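Local coordinates for PT26-6P (Thermococcus sp., PDB 2WB7), which is of unknown function but is encoded by a mobile element of Euryarchaea and joins two immunoglobulin-like domains to a helical domain, at residues S421-I426 / A457-L462; I452-A457 / E485-Y490; A3-D8 / M391-V396; A481-M486 / S517-E522; L238-L243 / L384-T389. All coordinates share one frame; numbering follows the deposited sequence.

Interaction 1: S421-I426 / A457-L462; sequences SLQEKI and AAINDL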
# COMPACT_ATOMS: atom_id res chain seq x y z
N SER A 421 -7.29 3.65 -42.09
CA SER A 421 -7.74 3.04 -40.86
C SER A 421 -7.57 3.99 -39.67
O SER A 421 -8.44 4.08 -38.82
CB SER A 421 -7.00 1.74 -40.63
OG SER A 421 -7.50 0.74 -41.48
N LEU A 422 -6.45 4.70 -39.63
CA LEU A 422 -6.21 5.67 -38.56
C LEU A 422 -7.17 6.86 -38.65
O LEU A 422 -7.67 7.35 -37.63
CB LEU A 422 -4.76 6.15 -38.57
CG LEU A 422 -3.78 5.04 -38.20
CD1 LEU A 422 -2.35 5.47 -38.42
CD2 LEU A 422 -3.99 4.56 -36.77
N GLN A 423 -7.41 7.32 -39.87
CA GLN A 423 -8.40 8.36 -40.08
C GLN A 423 -9.72 7.92 -39.46
O GLN A 423 -10.44 8.71 -38.86
CB GLN A 423 -8.55 8.64 -41.56
CG GLN A 423 -7.75 9.85 -42.04
CD GLN A 423 -7.39 9.78 -43.53
OE1 GLN A 423 -7.73 8.81 -44.23
NE2 GLN A 423 -6.67 10.80 -44.01
N GLU A 424 -10.02 6.64 -39.61
CA GLU A 424 -11.26 6.12 -39.05
C GLU A 424 -11.23 6.16 -37.53
O GLU A 424 -12.17 6.61 -36.90
CB GLU A 424 -11.55 4.71 -39.55
CG GLU A 424 -12.62 3.99 -38.76
CD GLU A 424 -13.98 4.69 -38.77
OE1 GLU A 424 -14.96 4.09 -38.26
OE2 GLU A 424 -14.09 5.84 -39.28
N LYS A 425 -10.14 5.68 -36.93
CA LYS A 425 -9.99 5.76 -35.47
C LYS A 425 -10.08 7.21 -34.98
O LYS A 425 -10.59 7.47 -33.89
CB LYS A 425 -8.66 5.11 -35.03
CG LYS A 425 -8.74 3.58 -35.01
CD LYS A 425 -7.38 2.93 -35.10
CE LYS A 425 -6.70 2.79 -33.74
NZ LYS A 425 -7.09 1.52 -33.08
N ILE A 426 -9.59 8.15 -35.78
CA ILE A 426 -9.72 9.56 -35.46
C ILE A 426 -11.18 9.99 -35.45
O ILE A 426 -11.62 10.71 -34.55
CB ILE A 426 -8.93 10.42 -36.44
CG1 ILE A 426 -7.44 10.30 -36.14
CG2 ILE A 426 -9.35 11.86 -36.33
CD1 ILE A 426 -6.56 11.14 -37.04
N ALA A 457 -0.38 12.02 -35.19
CA ALA A 457 1.08 11.88 -35.26
C ALA A 457 1.46 10.60 -36.00
O ALA A 457 2.46 10.56 -36.73
CB ALA A 457 1.69 11.88 -33.88
N ALA A 458 0.68 9.55 -35.77
CA ALA A 458 0.96 8.28 -36.40
C ALA A 458 0.75 8.38 -37.89
O ALA A 458 1.57 7.92 -38.68
CB ALA A 458 0.08 7.21 -35.81
N ILE A 459 -0.37 8.99 -38.29
CA ILE A 459 -0.61 9.21 -39.71
C ILE A 459 0.56 9.96 -40.35
O ILE A 459 0.92 9.69 -41.47
CB ILE A 459 -1.91 9.97 -39.98
CG1 ILE A 459 -3.12 9.08 -39.66
CG2 ILE A 459 -1.96 10.40 -41.45
CD1 ILE A 459 -4.46 9.67 -40.05
N ASN A 460 1.16 10.88 -39.62
CA ASN A 460 2.24 11.66 -40.16
C ASN A 460 3.49 10.83 -40.29
O ASN A 460 4.23 10.93 -41.28
CB ASN A 460 2.53 12.86 -39.27
CG ASN A 460 3.50 13.81 -39.90
OD1 ASN A 460 3.21 14.42 -40.92
ND2 ASN A 460 4.69 13.93 -39.30
N ASP A 461 3.76 10.01 -39.27
CA ASP A 461 4.93 9.13 -39.32
C ASP A 461 4.83 8.13 -40.47
O ASP A 461 5.81 7.89 -41.17
CB ASP A 461 5.13 8.43 -37.98
CG ASP A 461 5.62 9.38 -36.91
OD1 ASP A 461 6.15 10.45 -37.25
OD2 ASP A 461 5.49 9.08 -35.71
N LEU A 462 3.64 7.59 -40.71
CA LEU A 462 3.44 6.73 -41.88
C LEU A 462 3.77 7.45 -43.20
O LEU A 462 4.39 6.86 -44.09
CB LEU A 462 2.02 6.12 -41.92
CG LEU A 462 1.81 5.01 -40.87
CD1 LEU A 462 0.37 4.52 -40.84
CD2 LEU A 462 2.75 3.81 -41.04
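L422 and I459 carry this contact, which is made of apolar packing between two nearly antiparallel helices, with segment axes 10.1 Å apart and an angle of 168° between their directions. Their side chains slide past each other in opposite senses: L422 CB lies 3.5 Å from I459 CG1, and I459 CD1 reaches on along the flank of helix 408-438. I459 CG1 stands anti to its carbonyl carbon (chi1 -70°), and the extended chi2 carries CD1 across to L422 CB and the backbone N of Q423. I459 CD1 also lies 4.0 Å from I426 CD1. At the other end of the patch L422 CD1 is the touching branch. It meets L462 CD1 at 3.8 Å, the two leucines crossing at about a right angle, and A458 CB at 4.0 Å. Beyond the two segments, I419 of helix 408-438 adds to the cover of I459 and L462, V390 packs on L422, and Y455 and K456 of helix 442-465 flank I426. The contact lies between the consecutive antiparallel helices 408-438 and 442-465.

Interaction 2: I452-A457 / E485-Y490; sequences IDEYKA and EMAGDY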
# COMPACT_ATOMS: atom_id res chain seq x y z
N ILE A 452 -6.83 12.06 -30.44
CA ILE A 452 -6.84 12.64 -31.78
C ILE A 452 -5.45 13.10 -32.18
O ILE A 452 -5.01 12.85 -33.29
CB ILE A 452 -7.86 13.78 -31.91
CG1 ILE A 452 -9.28 13.25 -31.67
CG2 ILE A 452 -7.76 14.42 -33.29
CD1 ILE A 452 -10.35 14.31 -31.73
N ASP A 453 -4.73 13.74 -31.26
CA ASP A 453 -3.36 14.15 -31.56
C ASP A 453 -2.38 12.98 -31.74
O ASP A 453 -1.39 13.09 -32.49
CB ASP A 453 -2.82 15.11 -30.48
CG ASP A 453 -3.71 16.33 -30.27
OD1 ASP A 453 -4.41 16.78 -31.21
OD2 ASP A 453 -3.69 16.87 -29.14
N GLU A 454 -2.62 11.87 -31.05
CA GLU A 454 -1.71 10.74 -31.18
C GLU A 454 -1.86 10.07 -32.55
O GLU A 454 -0.86 9.83 -33.25
CB GLU A 454 -1.90 9.74 -30.05
CG GLU A 454 -1.36 10.24 -28.73
CD GLU A 454 0.12 10.66 -28.81
OE1 GLU A 454 0.99 9.87 -29.25
OE2 GLU A 454 0.42 11.80 -28.42
N TYR A 455 -3.11 9.78 -32.91
CA TYR A 455 -3.42 9.16 -34.19
C TYR A 455 -2.89 10.03 -35.31
O TYR A 455 -2.27 9.52 -36.23
CB TYR A 455 -4.92 8.95 -34.34
CG TYR A 455 -5.49 7.89 -33.41
CD1 TYR A 455 -6.73 8.05 -32.81
CD2 TYR A 455 -4.78 6.72 -33.14
CE1 TYR A 455 -7.27 7.08 -31.98
CE2 TYR A 455 -5.31 5.74 -32.31
CZ TYR A 455 -6.55 5.92 -31.73
OH TYR A 455 -7.06 4.94 -30.90
N LYS A 456 -3.13 11.34 -35.21
CA LYS A 456 -2.59 12.32 -36.17
C LYS A 456 -1.07 12.20 -36.30
O LYS A 456 -0.53 12.28 -37.41
CB LYS A 456 -2.92 13.76 -35.76
CG LYS A 456 -4.32 14.30 -36.13
CD LYS A 456 -4.17 15.81 -36.38
CE LYS A 456 -5.26 16.66 -35.75
NZ LYS A 456 -6.15 17.32 -36.78
N ALA A 457 -0.38 12.02 -35.19
CA ALA A 457 1.08 11.88 -35.26
C ALA A 457 1.46 10.60 -36.00
O ALA A 457 2.46 10.56 -36.73
CB ALA A 457 1.69 11.88 -33.88
N GLU A 485 0.11 5.08 -32.18
CA GLU A 485 -1.20 4.43 -32.23
C GLU A 485 -1.57 3.82 -30.88
O GLU A 485 -2.74 3.84 -30.48
CB GLU A 485 -1.30 3.37 -33.32
CG GLU A 485 -2.76 3.01 -33.57
CD GLU A 485 -3.00 1.59 -34.11
OE1 GLU A 485 -2.03 0.91 -34.50
OE2 GLU A 485 -4.20 1.17 -34.15
N MSE A 486 -0.57 3.28 -30.19
CA MSE A 486 -0.77 2.68 -28.87
C MSE A 486 -1.19 3.74 -27.85
O MSE A 486 -2.10 3.51 -27.04
CB MSE A 486 0.52 2.01 -28.43
CG MSE A 486 0.83 0.71 -29.17
SE MSE A 486 2.71 0.22 -28.91
CE MSE A 486 2.73 -1.65 -29.46
N ALA A 487 -0.53 4.90 -27.91
CA ALA A 487 -0.85 6.06 -27.09
C ALA A 487 -2.29 6.52 -27.33
O ALA A 487 -3.07 6.68 -26.39
CB ALA A 487 0.11 7.15 -27.39
N GLY A 488 -2.65 6.70 -28.59
CA GLY A 488 -4.01 7.07 -28.94
C GLY A 488 -5.01 6.05 -28.45
O GLY A 488 -6.08 6.42 -27.96
N ASP A 489 -4.67 4.77 -28.59
CA ASP A 489 -5.54 3.71 -28.07
C ASP A 489 -5.78 3.85 -26.57
O ASP A 489 -6.90 3.66 -26.08
CB ASP A 489 -5.01 2.32 -28.42
CG ASP A 489 -5.18 2.00 -29.90
OD1 ASP A 489 -6.03 2.64 -30.57
OD2 ASP A 489 -4.47 1.09 -30.41
N TYR A 490 -4.73 4.22 -25.84
CA TYR A 490 -4.85 4.42 -24.40
C TYR A 490 -5.81 5.58 -24.14
O TYR A 490 -6.75 5.44 -23.37
CB TYR A 490 -3.49 4.73 -23.76
CG TYR A 490 -2.60 3.52 -23.53
CD1 TYR A 490 -3.08 2.40 -22.86
CD2 TYR A 490 -1.28 3.52 -23.96
CE1 TYR A 490 -2.25 1.28 -22.64
CE2 TYR A 490 -0.44 2.42 -23.73
CZ TYR A 490 -0.94 1.31 -23.07
OH TYR A 490 -0.12 0.23 -22.85
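Y455 reaches over to helix 471-499 and ends in a hydrogen bond from OH to D489 OD1 of 2.5 Å. Its CG is anti to the carbonyl carbon (chi1 -69°), a rotation that carries the ring across until G488 CA sits over one face, 4.2 Å from the centroid and offset toward the rim, in a CH-pi contact. D489 OD1 lies at the ring edge, in plane. The carboxylate is turned 65° from the ring and receives the hydroxyl on its anti side, while K425 forms a salt bridge with the same oxygen. This is close antiparallel packing within the helical domain: the segment axes approach to 7.7 Å, and the small residues A487 and G488 form the facing surface, with G488 CA 4.9 Å from E454 CA. E454 lies over that surface. Bent at chi2 (-55°), its chain brings CB to 3.5 Å from G488 N and CG to 3.7 Å from A487 CB, and its carboxylate oxygens bond onward to H484 and S517.

Interaction 3: A3-D8 / M391-V396; sequences ATINDD and MKDQDV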
# COMPACT_ATOMS: atom_id res chain seq x y z
N ALA A 3 12.67 -3.54 -31.85
CA ALA A 3 11.75 -2.60 -31.25
C ALA A 3 10.49 -2.54 -32.09
O ALA A 3 9.39 -2.38 -31.59
CB ALA A 3 12.39 -1.22 -31.20
N THR A 4 10.67 -2.67 -33.39
CA THR A 4 9.63 -2.29 -34.30
C THR A 4 8.53 -3.36 -34.44
O THR A 4 7.34 -3.04 -34.44
CB THR A 4 10.25 -1.88 -35.64
OG1 THR A 4 9.23 -1.45 -36.53
CG2 THR A 4 11.06 -3.05 -36.24
N ILE A 5 8.91 -4.62 -34.52
CA ILE A 5 7.92 -5.69 -34.60
C ILE A 5 7.48 -6.23 -33.24
O ILE A 5 6.30 -6.47 -33.02
CB ILE A 5 8.43 -6.85 -35.46
CG1 ILE A 5 8.68 -6.35 -36.88
CG2 ILE A 5 7.44 -8.03 -35.46
CD1 ILE A 5 9.12 -7.43 -37.81
N ASN A 6 8.44 -6.39 -32.33
CA ASN A 6 8.22 -6.98 -31.01
C ASN A 6 7.99 -5.98 -29.89
O ASN A 6 7.47 -6.33 -28.83
CB ASN A 6 9.41 -7.84 -30.62
CG ASN A 6 9.30 -9.24 -31.15
OD1 ASN A 6 9.01 -9.46 -32.33
ND2 ASN A 6 9.51 -10.22 -30.26
N ASP A 7 8.41 -4.74 -30.11
CA ASP A 7 8.31 -3.72 -29.09
C ASP A 7 9.14 -4.09 -27.86
O ASP A 7 8.73 -3.86 -26.73
CB ASP A 7 6.85 -3.50 -28.74
CG ASP A 7 5.99 -3.36 -29.97
OD1 ASP A 7 6.09 -2.32 -30.66
OD2 ASP A 7 5.22 -4.29 -30.27
N ASP A 8 10.33 -4.64 -28.09
CA ASP A 8 11.29 -4.89 -27.02
C ASP A 8 11.87 -3.60 -26.45
O ASP A 8 12.67 -3.63 -25.53
CB ASP A 8 12.43 -5.77 -27.53
CG ASP A 8 12.00 -7.21 -27.74
OD1 ASP A 8 11.41 -7.79 -26.79
OD2 ASP A 8 12.24 -7.78 -28.85
N MSE A 391 -1.70 -1.29 -36.93
CA MSE A 391 -0.35 -1.75 -37.20
C MSE A 391 -0.06 -3.09 -36.54
O MSE A 391 0.72 -3.18 -35.59
CB MSE A 391 0.62 -0.70 -36.74
CG MSE A 391 0.08 0.65 -37.07
SE MSE A 391 1.42 1.84 -37.70
CE MSE A 391 2.26 0.65 -39.00
N LYS A 392 -0.70 -4.12 -37.06
CA LYS A 392 -0.42 -5.48 -36.65
C LYS A 392 1.05 -5.81 -36.91
O LYS A 392 1.65 -5.29 -37.85
CB LYS A 392 -1.33 -6.40 -37.44
CG LYS A 392 -2.80 -6.09 -37.25
CD LYS A 392 -3.34 -6.84 -36.04
CE LYS A 392 -4.81 -6.52 -35.81
NZ LYS A 392 -5.54 -6.28 -37.10
N ASP A 393 1.65 -6.66 -36.08
CA ASP A 393 3.05 -7.00 -36.29
C ASP A 393 3.26 -7.59 -37.69
O ASP A 393 4.22 -7.23 -38.37
CB ASP A 393 3.54 -7.97 -35.22
CG ASP A 393 3.40 -7.42 -33.81
OD1 ASP A 393 3.29 -6.19 -33.64
OD2 ASP A 393 3.41 -8.24 -32.86
N GLN A 394 2.38 -8.48 -38.12
CA GLN A 394 2.54 -9.12 -39.42
C GLN A 394 2.70 -8.07 -40.50
O GLN A 394 3.62 -8.15 -41.32
CB GLN A 394 1.35 -10.03 -39.76
CG GLN A 394 1.62 -11.00 -40.93
CD GLN A 394 2.97 -11.71 -40.80
OE1 GLN A 394 3.20 -12.48 -39.86
NE2 GLN A 394 3.87 -11.44 -41.74
N ASP A 395 1.81 -7.09 -40.49
CA ASP A 395 1.78 -6.04 -41.51
C ASP A 395 3.02 -5.18 -41.42
O ASP A 395 3.57 -4.75 -42.44
CB ASP A 395 0.54 -5.17 -41.36
CG ASP A 395 -0.75 -5.98 -41.42
OD1 ASP A 395 -0.72 -7.22 -41.28
OD2 ASP A 395 -1.82 -5.37 -41.60
N VAL A 396 3.47 -4.92 -40.20
CA VAL A 396 4.72 -4.20 -40.03
C VAL A 396 5.89 -5.00 -40.59
O VAL A 396 6.82 -4.43 -41.18
CB VAL A 396 5.00 -3.86 -38.57
CG1 VAL A 396 6.44 -3.37 -38.42
CG2 VAL A 396 4.03 -2.79 -38.08
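The N-terminal segment docks on the first turn of helix 393-404 through I5, T4 and D7, facing D393 and V396, so that the start of the chain is pinned to the helical domain. I5 and V396 supply much of the contact. I5 CG1 lies 4.0 Å from V396 CG1, the two side chains sliding past each other in opposite directions, while I5 CG2 rests on D393 CB at 3.9 Å. The hydroxyl oxygen T4 OG1 lies against V396 CG1, also at 3.9 Å. V396 turns CG1 away from its own N (chi1 169°), presenting this one branch to both residues. The polar half brings only acceptors together: I5 O lies 3.1 Å from D393 OD1, and D7 OD2 lies 4.3 Å from the same oxygen. Lysines from outside resolve the clustering. K482 reaches D7 and D393, K241 also bridges both carboxylates, and K483 holds the other oxygen of D7. The shared ammonium groups probably offset the repulsion between the aspartates, consistent with an attachment in which direct packing of I5 is joined by lysine bridges.

Interaction 4: A481-M486 / S517-E522; sequences AKKHEM and SNLAKE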
# COMPACT_ATOMS: atom_id res chain seq x y z
N ALA A 481 5.34 5.59 -35.31
CA ALA A 481 3.95 5.46 -35.70
C ALA A 481 3.20 4.39 -34.88
O ALA A 481 2.04 4.57 -34.50
CB ALA A 481 3.85 5.18 -37.20
N LYS A 482 3.88 3.29 -34.58
CA LYS A 482 3.26 2.22 -33.81
C LYS A 482 2.91 2.65 -32.37
O LYS A 482 1.78 2.43 -31.89
CB LYS A 482 4.20 1.04 -33.76
CG LYS A 482 3.51 -0.27 -33.53
CD LYS A 482 4.52 -1.37 -33.44
CE LYS A 482 3.88 -2.71 -33.17
NZ LYS A 482 4.98 -3.64 -32.76
N LYS A 483 3.88 3.25 -31.69
CA LYS A 483 3.69 3.71 -30.32
C LYS A 483 2.69 4.85 -30.24
O LYS A 483 1.95 4.95 -29.26
CB LYS A 483 5.00 4.17 -29.70
CG LYS A 483 6.18 3.32 -30.04
CD LYS A 483 6.07 1.90 -29.58
CE LYS A 483 7.47 1.35 -29.30
NZ LYS A 483 7.72 0.03 -29.93
N HIS A 484 2.69 5.73 -31.24
CA HIS A 484 1.67 6.77 -31.31
C HIS A 484 0.28 6.13 -31.38
O HIS A 484 -0.63 6.59 -30.70
CB HIS A 484 1.87 7.75 -32.48
CG HIS A 484 2.88 8.83 -32.22
ND1 HIS A 484 2.88 9.58 -31.06
CD2 HIS A 484 3.91 9.28 -32.96
CE1 HIS A 484 3.87 10.45 -31.10
NE2 HIS A 484 4.52 10.28 -32.24
N GLU A 485 0.11 5.08 -32.18
CA GLU A 485 -1.20 4.43 -32.23
C GLU A 485 -1.57 3.82 -30.88
O GLU A 485 -2.74 3.84 -30.48
CB GLU A 485 -1.30 3.37 -33.32
CG GLU A 485 -2.76 3.01 -33.57
CD GLU A 485 -3.00 1.59 -34.11
OE1 GLU A 485 -2.03 0.91 -34.50
OE2 GLU A 485 -4.20 1.17 -34.15
N MSE A 486 -0.57 3.28 -30.19
CA MSE A 486 -0.77 2.68 -28.87
C MSE A 486 -1.19 3.74 -27.85
O MSE A 486 -2.10 3.51 -27.04
CB MSE A 486 0.52 2.01 -28.43
CG MSE A 486 0.83 0.71 -29.17
SE MSE A 486 2.71 0.22 -28.91
CE MSE A 486 2.73 -1.65 -29.46
N SER A 517 3.60 7.90 -25.92
CA SER A 517 3.79 9.03 -26.78
C SER A 517 5.24 9.52 -26.68
O SER A 517 5.88 9.77 -27.70
CB SER A 517 2.81 10.14 -26.44
OG SER A 517 3.08 11.29 -27.21
N ASN A 518 5.77 9.61 -25.47
CA ASN A 518 7.15 10.04 -25.32
C ASN A 518 8.14 9.04 -25.89
O ASN A 518 9.19 9.41 -26.40
CB ASN A 518 7.49 10.38 -23.86
CG ASN A 518 6.68 11.55 -23.33
OD1 ASN A 518 6.61 11.77 -22.13
ND2 ASN A 518 6.06 12.30 -24.23
N LEU A 519 7.82 7.76 -25.79
CA LEU A 519 8.70 6.76 -26.37
C LEU A 519 8.72 6.98 -27.88
O LEU A 519 9.80 6.95 -28.51
CB LEU A 519 8.22 5.35 -26.04
CG LEU A 519 9.09 4.21 -26.57
CD1 LEU A 519 10.54 4.45 -26.27
CD2 LEU A 519 8.66 2.90 -25.99
N ALA A 520 7.54 7.21 -28.45
CA ALA A 520 7.45 7.50 -29.88
C ALA A 520 8.41 8.60 -30.30
O ALA A 520 9.17 8.45 -31.26
CB ALA A 520 6.03 7.85 -30.29
N LYS A 521 8.38 9.72 -29.57
CA LYS A 521 9.16 10.89 -29.95
C LYS A 521 10.66 10.64 -29.89
O LYS A 521 11.43 11.39 -30.46
CB LYS A 521 8.81 12.07 -29.07
CG LYS A 521 7.35 12.42 -29.06
CD LYS A 521 7.12 13.64 -28.21
CE LYS A 521 5.64 13.96 -28.10
NZ LYS A 521 5.06 14.33 -29.43
N GLU A 522 11.07 9.60 -29.19
CA GLU A 522 12.50 9.32 -29.15
C GLU A 522 13.00 8.86 -30.50
O GLU A 522 14.19 8.94 -30.79
CB GLU A 522 12.83 8.29 -28.08
CG GLU A 522 12.80 8.86 -26.69
CD GLU A 522 12.84 7.76 -25.68
OE1 GLU A 522 13.10 6.60 -26.08
OE2 GLU A 522 12.62 8.03 -24.48
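S517 opens the contact beside H484: its carbonyl O lies 4.0 Å from H484 CE1, approaching obliquely, and its OG, 4.1 Å from the same carbon, turns instead to hydrogen-bond with E454. Two residues on, L519 sends CD2 to K483 CE at 3.8 Å. The lysine leaves its helix toward L519 and A520 but is bent at chi2, so its aliphatic part packs here while NZ leads away to salt bridges with D7 and D9. A520 is the centrepiece. Its CB sits almost squarely over the imidazole of H484, 3.5 Å from the ring centroid and 10° off the normal, a CH-pi contact made over the middle of the face; the same methyl lies 3.9 Å from K483 CB. With CG anti to the carbonyl carbon (chi1 -81°), the H484 ring swings toward helix 503-523. Hydrogen bonds at its two nitrogens, to E454 through ND1 and to E524 through NE2, would fix its rotation under the methyl. K521 closes the walk at the exposed margin, NZ lying near the plane of the imidazole, 4.4 Å from CE1. The segment axes run 7.9 Å apart and 167° from parallel, which identifies an antiparallel helix pair. Helix 442-465 closes in on H484 through A457, A458 and D461, and the loop residue D9 covers L519.

Interaction 5: L238-L243 / L384-T389; sequences LPIKFL and LSNTYT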
# COMPACT_ATOMS: atom_id res chain seq x y z
N LEU A 238 -0.19 -3.60 -21.00
CA LEU A 238 0.44 -3.50 -22.30
C LEU A 238 -0.67 -3.30 -23.35
O LEU A 238 -1.81 -3.68 -23.14
CB LEU A 238 1.24 -4.76 -22.59
CG LEU A 238 2.62 -4.84 -21.93
CD1 LEU A 238 3.18 -6.25 -22.06
CD2 LEU A 238 3.59 -3.78 -22.49
N PRO A 239 -0.33 -2.70 -24.49
CA PRO A 239 -1.28 -2.58 -25.58
C PRO A 239 -1.88 -3.93 -26.00
O PRO A 239 -1.24 -4.96 -25.86
CB PRO A 239 -0.44 -1.99 -26.71
CG PRO A 239 0.58 -1.15 -25.99
CD PRO A 239 0.92 -1.97 -24.76
N ILE A 240 -3.10 -3.92 -26.52
CA ILE A 240 -3.81 -5.17 -26.82
C ILE A 240 -3.09 -6.09 -27.80
O ILE A 240 -3.39 -7.29 -27.86
CB ILE A 240 -5.26 -4.92 -27.33
CG1 ILE A 240 -5.23 -4.18 -28.66
CG2 ILE A 240 -6.06 -4.19 -26.28
CD1 ILE A 240 -6.59 -3.90 -29.25
N LYS A 241 -2.16 -5.56 -28.60
CA LYS A 241 -1.47 -6.44 -29.54
C LYS A 241 -0.78 -7.60 -28.82
O LYS A 241 -0.55 -8.64 -29.41
CB LYS A 241 -0.47 -5.70 -30.43
CG LYS A 241 0.78 -5.25 -29.73
CD LYS A 241 2.00 -5.56 -30.57
CE LYS A 241 3.06 -6.21 -29.72
NZ LYS A 241 3.95 -7.07 -30.54
N PHE A 242 -0.49 -7.43 -27.53
CA PHE A 242 0.31 -8.41 -26.81
C PHE A 242 -0.50 -9.63 -26.42
O PHE A 242 0.01 -10.52 -25.76
CB PHE A 242 0.98 -7.78 -25.58
CG PHE A 242 2.15 -6.91 -25.92
CD1 PHE A 242 2.00 -5.54 -26.04
CD2 PHE A 242 3.40 -7.46 -26.15
CE1 PHE A 242 3.07 -4.73 -26.35
CE2 PHE A 242 4.49 -6.65 -26.47
CZ PHE A 242 4.32 -5.28 -26.57
N LEU A 243 -1.75 -9.68 -26.85
CA LEU A 243 -2.60 -10.83 -26.61
C LEU A 243 -2.20 -12.01 -27.50
O LEU A 243 -2.31 -13.16 -27.08
CB LEU A 243 -4.07 -10.48 -26.86
CG LEU A 243 -4.88 -9.91 -25.70
CD1 LEU A 243 -6.30 -9.62 -26.15
CD2 LEU A 243 -4.85 -10.87 -24.51
N LEU A 384 -8.29 -2.99 -20.85
CA LEU A 384 -8.51 -2.29 -22.11
C LEU A 384 -9.63 -2.94 -22.92
O LEU A 384 -9.93 -4.12 -22.74
CB LEU A 384 -7.24 -2.27 -22.96
CG LEU A 384 -6.02 -1.65 -22.29
CD1 LEU A 384 -4.80 -2.00 -23.06
CD2 LEU A 384 -6.16 -0.16 -22.21
N SER A 385 -10.22 -2.17 -23.83
CA SER A 385 -11.20 -2.71 -24.78
C SER A 385 -10.55 -2.86 -26.15
O SER A 385 -9.54 -2.21 -26.43
CB SER A 385 -12.42 -1.79 -24.87
OG SER A 385 -12.07 -0.58 -25.51
N ASN A 386 -11.12 -3.70 -27.01
CA ASN A 386 -10.54 -3.88 -28.34
C ASN A 386 -10.65 -2.62 -29.19
O ASN A 386 -11.74 -2.19 -29.53
CB ASN A 386 -11.16 -5.07 -29.07
CG ASN A 386 -10.48 -5.34 -30.42
OD1 ASN A 386 -9.60 -4.58 -30.84
ND2 ASN A 386 -10.89 -6.41 -31.09
N THR A 387 -9.52 -2.03 -29.54
CA THR A 387 -9.53 -0.83 -30.36
C THR A 387 -9.19 -1.07 -31.84
O THR A 387 -9.16 -0.13 -32.64
CB THR A 387 -8.61 0.25 -29.78
OG1 THR A 387 -7.38 -0.35 -29.35
CG2 THR A 387 -9.27 0.88 -28.58
N TYR A 388 -8.95 -2.33 -32.22
CA TYR A 388 -8.66 -2.68 -33.61
C TYR A 388 -7.34 -2.08 -34.05
O TYR A 388 -7.31 -1.03 -34.67
CB TYR A 388 -9.80 -2.25 -34.54
CG TYR A 388 -11.14 -2.61 -33.95
CD1 TYR A 388 -12.01 -1.63 -33.48
CD2 TYR A 388 -11.51 -3.94 -33.81
CE1 TYR A 388 -13.21 -1.97 -32.89
CE2 TYR A 388 -12.71 -4.28 -33.22
CZ TYR A 388 -13.55 -3.29 -32.77
OH TYR A 388 -14.75 -3.62 -32.19
N THR A 389 -6.25 -2.75 -33.70
CA THR A 389 -4.94 -2.24 -34.04
C THR A 389 -4.80 -2.19 -35.53
O THR A 389 -5.14 -3.14 -36.22
CB THR A 389 -3.83 -3.12 -33.49
OG1 THR A 389 -4.09 -3.36 -32.10
CG2 THR A 389 -2.48 -2.44 -33.64
O HOH W 1 -2.12 -3.08 -30.28
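I240 projects into the curve of 384-389, each of its branches meeting a different part of it. Its CG1 stands between the backbone N and the carbonyl carbon (chi1 64°), and the extended chi2 drives CD1 to the turn, 3.5 Å from both N386 OD1 and T387 N and 3.6 Å from T387 OG1. Alongside, I240 and T389 slide past each other in opposite directions, with I240 CG1 3.7 Å from T389 OG1. The other branch, CG2, faces back toward the beginning of the segment, where it meets L384 CB at 4.0 Å with the two chains set at a slant. The turn that receives CD1 is an Asx turn: N386 OD1 accepts a hydrogen bond from Y388 N, 2.7 Å long with the donor tilted 32° from the carbonyl plane. The N386 and I240 side chains cross at about a right angle. The loop carrying the turn runs from strand 370-379 to helix 393-404, while I240 begins a 3-10 segment in the loop that precedes strand 253-261. Polar linkage across the contact runs through a water that lies 2.7 Å from T389 OG1 and takes a weak hydrogen bond from K241 N. L384 CD1 packs against L238 O. K425 of helix 408-438 grips the carbonyls of T387 and Y388, and L384 is tied by backbone hydrogen bonds to H276 and L278.

In the fold
From the N terminus, interaction 3 closes the longest loop, bringing the first residues back to helix 393-404 across both immunoglobulin-like domains. Interaction 5 lies within that span, closing about 140 residues that hold strands 253-261 to 370-379, between the loop at 238-243 and the loop leading into helix 393-404. Farther along, interactions 1 and 2 cross, since 452-457 begins between the segments of interaction 1 and overlaps the second at A457; interaction 4 begins where interaction 2 ends, sharing E485 and M486. Together these three link four successive helices, 408-438 to 503-523. Salt bridges join the sets: K482 and K483 connect interaction 4 to 3, K241 connects 5 to 3, and K425 connects 1 to 2.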